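Local coordinates for CRISPR protein (Archaeoglobus fulgidus, PDB 4MJK) that probably serves as a Cas5-family subunit of the type I-A CRISPR Cascade complex, which in related systems binds the crRNA and helps recognise invading nucleic acid, at residues N75-I84 with K115-E124. Residues are numbered along the deposited sequence; the frame is centred on the assembly and turned at random.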
loop_
_atom_site.group_PDB
_atom_site.type_symbol
_atom_site.label_atom_id
_atom_site.label_comp_id
_atom_site.label_asym_id
_atom_site.label_seq_id
_atom_site.Cartn_x
_atom_site.Cartn_y
_atom_site.Cartn_z
ATOM N N ASN A 75 13.551 0.140 -8.335
ATOM C CA ASN A 75 13.798 -0.821 -7.263
ATOM C C ASN A 75 12.534 -1.532 -6.801
ATOM O O ASN A 75 12.445 -1.974 -5.662
ATOM C CB ASN A 75 14.403 -0.102 -6.056
ATOM C CG ASN A 75 13.399 0.802 -5.378
ATOM O OD1 ASN A 75 12.395 1.181 -5.985
ATOM N ND2 ASN A 75 13.631 1.119 -4.113
ATOM N N CYS A 76 11.542 -1.631 -7.672
ATOM C CA CYS A 76 10.259 -2.148 -7.223
ATOM C C CYS A 76 9.530 -2.892 -8.327
ATOM O O CYS A 76 9.892 -2.814 -9.511
ATOM C CB CYS A 76 9.383 -1.017 -6.652
ATOM S SG CYS A 76 8.883 0.257 -7.854
ATOM N N THR A 77 8.509 -3.631 -7.916
ATOM C CA THR A 77 7.703 -4.407 -8.840
ATOM C C THR A 77 6.226 -4.193 -8.433
ATOM O O THR A 77 5.881 -4.225 -7.242
ATOM C CB THR A 77 8.126 -5.905 -8.797
ATOM O OG1 THR A 77 7.633 -6.601 -9.959
ATOM C CG2 THR A 77 7.590 -6.568 -7.561
ATOM N N PRO A 78 5.352 -3.934 -9.412
ATOM C CA PRO A 78 3.948 -3.644 -9.064
ATOM C C PRO A 78 3.183 -4.895 -8.669
ATOM O O PRO A 78 3.452 -5.990 -9.170
ATOM C CB PRO A 78 3.363 -3.080 -10.363
ATOM C CG PRO A 78 4.583 -2.815 -11.278
ATOM C CD PRO A 78 5.610 -3.804 -10.854
ATOM N N LEU A 79 2.227 -4.744 -7.766
ATOM C CA LEU A 79 1.383 -5.869 -7.397
ATOM C C LEU A 79 -0.041 -5.346 -7.451
ATOM O O LEU A 79 -0.469 -4.626 -6.561
ATOM C CB LEU A 79 1.748 -6.366 -5.985
ATOM C CG LEU A 79 0.921 -7.524 -5.429
ATOM C CD1 LEU A 79 1.156 -8.791 -6.237
ATOM C CD2 LEU A 79 1.240 -7.762 -3.935
ATOM N N ARG A 80 -0.753 -5.661 -8.528
ATOM C CA ARG A 80 -2.088 -5.114 -8.724
ATOM C C ARG A 80 -3.040 -5.784 -7.744
ATOM O O ARG A 80 -2.850 -6.947 -7.389
ATOM C CB ARG A 80 -2.551 -5.347 -10.158
ATOM C CG ARG A 80 -1.633 -4.732 -11.197
ATOM C CD ARG A 80 -1.997 -5.234 -12.580
ATOM N NE ARG A 80 -1.836 -6.680 -12.673
ATOM C CZ ARG A 80 -2.363 -7.428 -13.636
ATOM N NH1 ARG A 80 -3.094 -6.862 -14.596
ATOM N NH2 ARG A 80 -2.171 -8.742 -13.636
ATOM N N TYR A 81 -4.066 -5.068 -7.300
ATOM C CA TYR A 81 -5.012 -5.725 -6.404
ATOM C C TYR A 81 -5.734 -6.845 -7.141
ATOM O O TYR A 81 -6.205 -7.806 -6.534
ATOM C CB TYR A 81 -5.973 -4.737 -5.745
ATOM C CG TYR A 81 -5.572 -4.444 -4.317
ATOM C CD1 TYR A 81 -4.778 -3.350 -4.013
ATOM C CD2 TYR A 81 -5.956 -5.289 -3.274
ATOM C CE1 TYR A 81 -4.391 -3.088 -2.710
ATOM C CE2 TYR A 81 -5.572 -5.037 -1.958
ATOM C CZ TYR A 81 -4.787 -3.935 -1.690
ATOM O OH TYR A 81 -4.401 -3.650 -0.402
ATOM N N SER A 82 -5.789 -6.749 -8.465
ATOM C CA SER A 82 -6.349 -7.859 -9.228
ATOM C C SER A 82 -5.483 -9.116 -9.072
ATOM O O SER A 82 -6.024 -10.219 -8.996
ATOM C CB SER A 82 -6.605 -7.487 -10.701
ATOM O OG SER A 82 -5.414 -7.465 -11.457
ATOM N N ASP A 83 -4.156 -8.946 -8.996
ATOM C CA ASP A 83 -3.225 -10.061 -8.717
ATOM C C ASP A 83 -3.454 -10.606 -7.300
ATOM O O ASP A 83 -3.504 -11.820 -7.065
ATOM C CB ASP A 83 -1.768 -9.588 -8.796
ATOM C CG ASP A 83 -1.324 -9.232 -10.210
ATOM O OD1 ASP A 83 -1.664 -9.993 -11.141
ATOM O OD2 ASP A 83 -0.630 -8.194 -10.381
ATOM N N ILE A 84 -3.567 -9.684 -6.351
ATOM C CA ILE A 84 -3.769 -10.026 -4.956
ATOM C C ILE A 84 -5.070 -10.804 -4.728
ATOM O O ILE A 84 -5.075 -11.838 -4.049
ATOM C CB ILE A 84 -3.777 -8.761 -4.087
ATOM C CG1 ILE A 84 -2.356 -8.201 -3.953
ATOM C CG2 ILE A 84 -4.388 -9.066 -2.707
ATOM C CD1 ILE A 84 -2.312 -6.685 -3.664
ATOM N N LYS A 115 -6.113 0.179 -8.372
ATOM C CA LYS A 115 -5.285 0.276 -7.173
ATOM C C LYS A 115 -4.192 -0.778 -7.181
ATOM O O LYS A 115 -4.462 -1.965 -7.369
ATOM C CB LYS A 115 -6.122 0.166 -5.907
ATOM C CG LYS A 115 -5.324 0.360 -4.614
ATOM C CD LYS A 115 -6.253 0.342 -3.408
ATOM C CE LYS A 115 -5.527 0.754 -2.131
ATOM N NZ LYS A 115 -6.485 0.870 -0.964
ATOM N N THR A 116 -2.960 -0.325 -6.957
ATOM C CA THR A 116 -1.776 -1.150 -7.163
ATOM C C THR A 116 -0.729 -0.875 -6.108
ATOM O O THR A 116 -0.411 0.284 -5.827
ATOM C CB THR A 116 -1.183 -0.867 -8.563
ATOM O OG1 THR A 116 -2.131 -1.282 -9.546
ATOM C CG2 THR A 116 0.126 -1.617 -8.788
ATOM N N ILE A 117 -0.200 -1.939 -5.506
ATOM C CA ILE A 117 0.870 -1.787 -4.526
ATOM C C ILE A 117 2.217 -1.809 -5.262
ATOM O O ILE A 117 2.388 -2.543 -6.225
ATOM C CB ILE A 117 0.789 -2.924 -3.454
ATOM C CG1 ILE A 117 -0.434 -2.701 -2.554
ATOM C CG2 ILE A 117 2.074 -3.010 -2.623
ATOM C CD1 ILE A 117 -0.712 -3.859 -1.624
ATOM N N LEU A 118 3.157 -0.974 -4.852
ATOM C CA LEU A 118 4.505 -1.068 -5.419
ATOM C C LEU A 118 5.390 -1.711 -4.377
ATOM O O LEU A 118 5.611 -1.146 -3.307
ATOM C CB LEU A 118 5.034 0.307 -5.843
ATOM C CG LEU A 118 4.283 0.946 -7.021
ATOM C CD1 LEU A 118 4.669 2.418 -7.201
ATOM C CD2 LEU A 118 4.519 0.159 -8.342
ATOM N N SER A 119 5.833 -2.929 -4.663
ATOM C CA SER A 119 6.637 -3.696 -3.712
ATOM C C SER A 119 8.123 -3.446 -3.958
ATOM O O SER A 119 8.652 -3.763 -5.020
ATOM C CB SER A 119 6.379 -5.199 -3.865
ATOM O OG SER A 119 4.998 -5.503 -3.865
ATOM N N SER A 120 8.801 -2.895 -2.971
ATOM C CA SER A 120 10.221 -2.665 -3.096
ATOM C C SER A 120 11.004 -3.977 -3.080
ATOM O O SER A 120 10.665 -4.924 -2.356
ATOM C CB SER A 120 10.710 -1.754 -1.981
ATOM O OG SER A 120 12.093 -1.499 -2.142
ATOM N N LEU A 121 12.064 -4.020 -3.879
ATOM C CA LEU A 121 12.952 -5.172 -3.934
ATOM C C LEU A 121 14.161 -4.991 -3.014
ATOM O O LEU A 121 15.004 -5.876 -2.911
ATOM C CB LEU A 121 13.426 -5.412 -5.371
ATOM C CG LEU A 121 12.265 -5.721 -6.313
ATOM C CD1 LEU A 121 12.711 -5.732 -7.775
ATOM C CD2 LEU A 121 11.590 -7.035 -5.913
ATOM N N ASN A 122 14.254 -3.843 -2.363
ATOM C CA ASN A 122 15.304 -3.641 -1.371
ATOM C C ASN A 122 14.709 -2.921 -0.167
ATOM O O ASN A 122 13.488 -2.858 -0.035
ATOM C CB ASN A 122 16.515 -2.899 -1.969
ATOM C CG ASN A 122 16.177 -1.491 -2.432
ATOM O OD1 ASN A 122 15.079 -0.991 -2.199
ATOM N ND2 ASN A 122 17.132 -0.842 -3.092
ATOM N N ASP A 123 15.536 -2.373 0.715
ATOM C CA ASP A 123 14.976 -1.783 1.935
ATOM C C ASP A 123 14.539 -0.337 1.754
ATOM O O ASP A 123 14.119 0.311 2.708
ATOM C CB ASP A 123 15.933 -1.910 3.133
ATOM C CG ASP A 123 15.685 -3.173 3.950
ATOM O OD1 ASP A 123 15.695 -4.277 3.365
ATOM O OD2 ASP A 123 15.473 -3.063 5.183
ATOM N N GLU A 124 14.622 0.176 0.535
ATOM C CA GLU A 124 14.170 1.547 0.300
ATOM C C GLU A 124 12.700 1.585 -0.073
ATOM O O GLU A 124 12.116 0.576 -0.474
ATOM C CB GLU A 124 14.958 2.187 -0.832
ATOM C CG GLU A 124 16.453 2.147 -0.674
ATOM C CD GLU A 124 17.128 2.936 -1.769
ATOM O OE1 GLU A 124 17.344 2.371 -2.868
ATOM O OE2 GLU A 124 17.413 4.132 -1.538
HETATM O O HOH W 1 -6.054 -3.777 -9.680
#
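Strands 76-80 and 115-120 pair antiparallel in a small three-stranded sheet of this Cas5-family protein, where 115-120 is the central strand and 13-15 flanks its other edge. T77 with S119 and L79 with I117 form hydrogen-bonded pairs, and the ladder runs on into helix 81-87 through Y81 N, which donates to K115 O (3.1 Å) in the carbonyl plane. C76, P78 and R80 share one face with T116, L118 and S120; there the L118 side chain slants across P78, bringing its CD2 to 4.0 Å from P78 CB. On the face of L79 and I117, I84 CD1 sits over the centre of the Y81 ring and also touches I117 CD1 (3.8 Å). The extended K115 chain runs alongside this ring, CG 3.8 Å from Y81 CD1, because CG is turned anti to the backbone N (chi1 -176°). This face meets the second subunit, whose L118 O accepts from Y81 OH. R80, at the N-cap position, grips D83 side-on through NE and NH2, tying the strand end to the first helical turn. Beyond the strands, L121 N donates almost straight to N75 O (2.7 Å), while N75 OD1 accepts from K127 N. The N75 and N122 amides stand nearly perpendicular: N75 ND2 reaches N122 OD1 at 3.2 Å, and E124 N closes an Asx turn by donating to that oxygen from the opposite face of its plane.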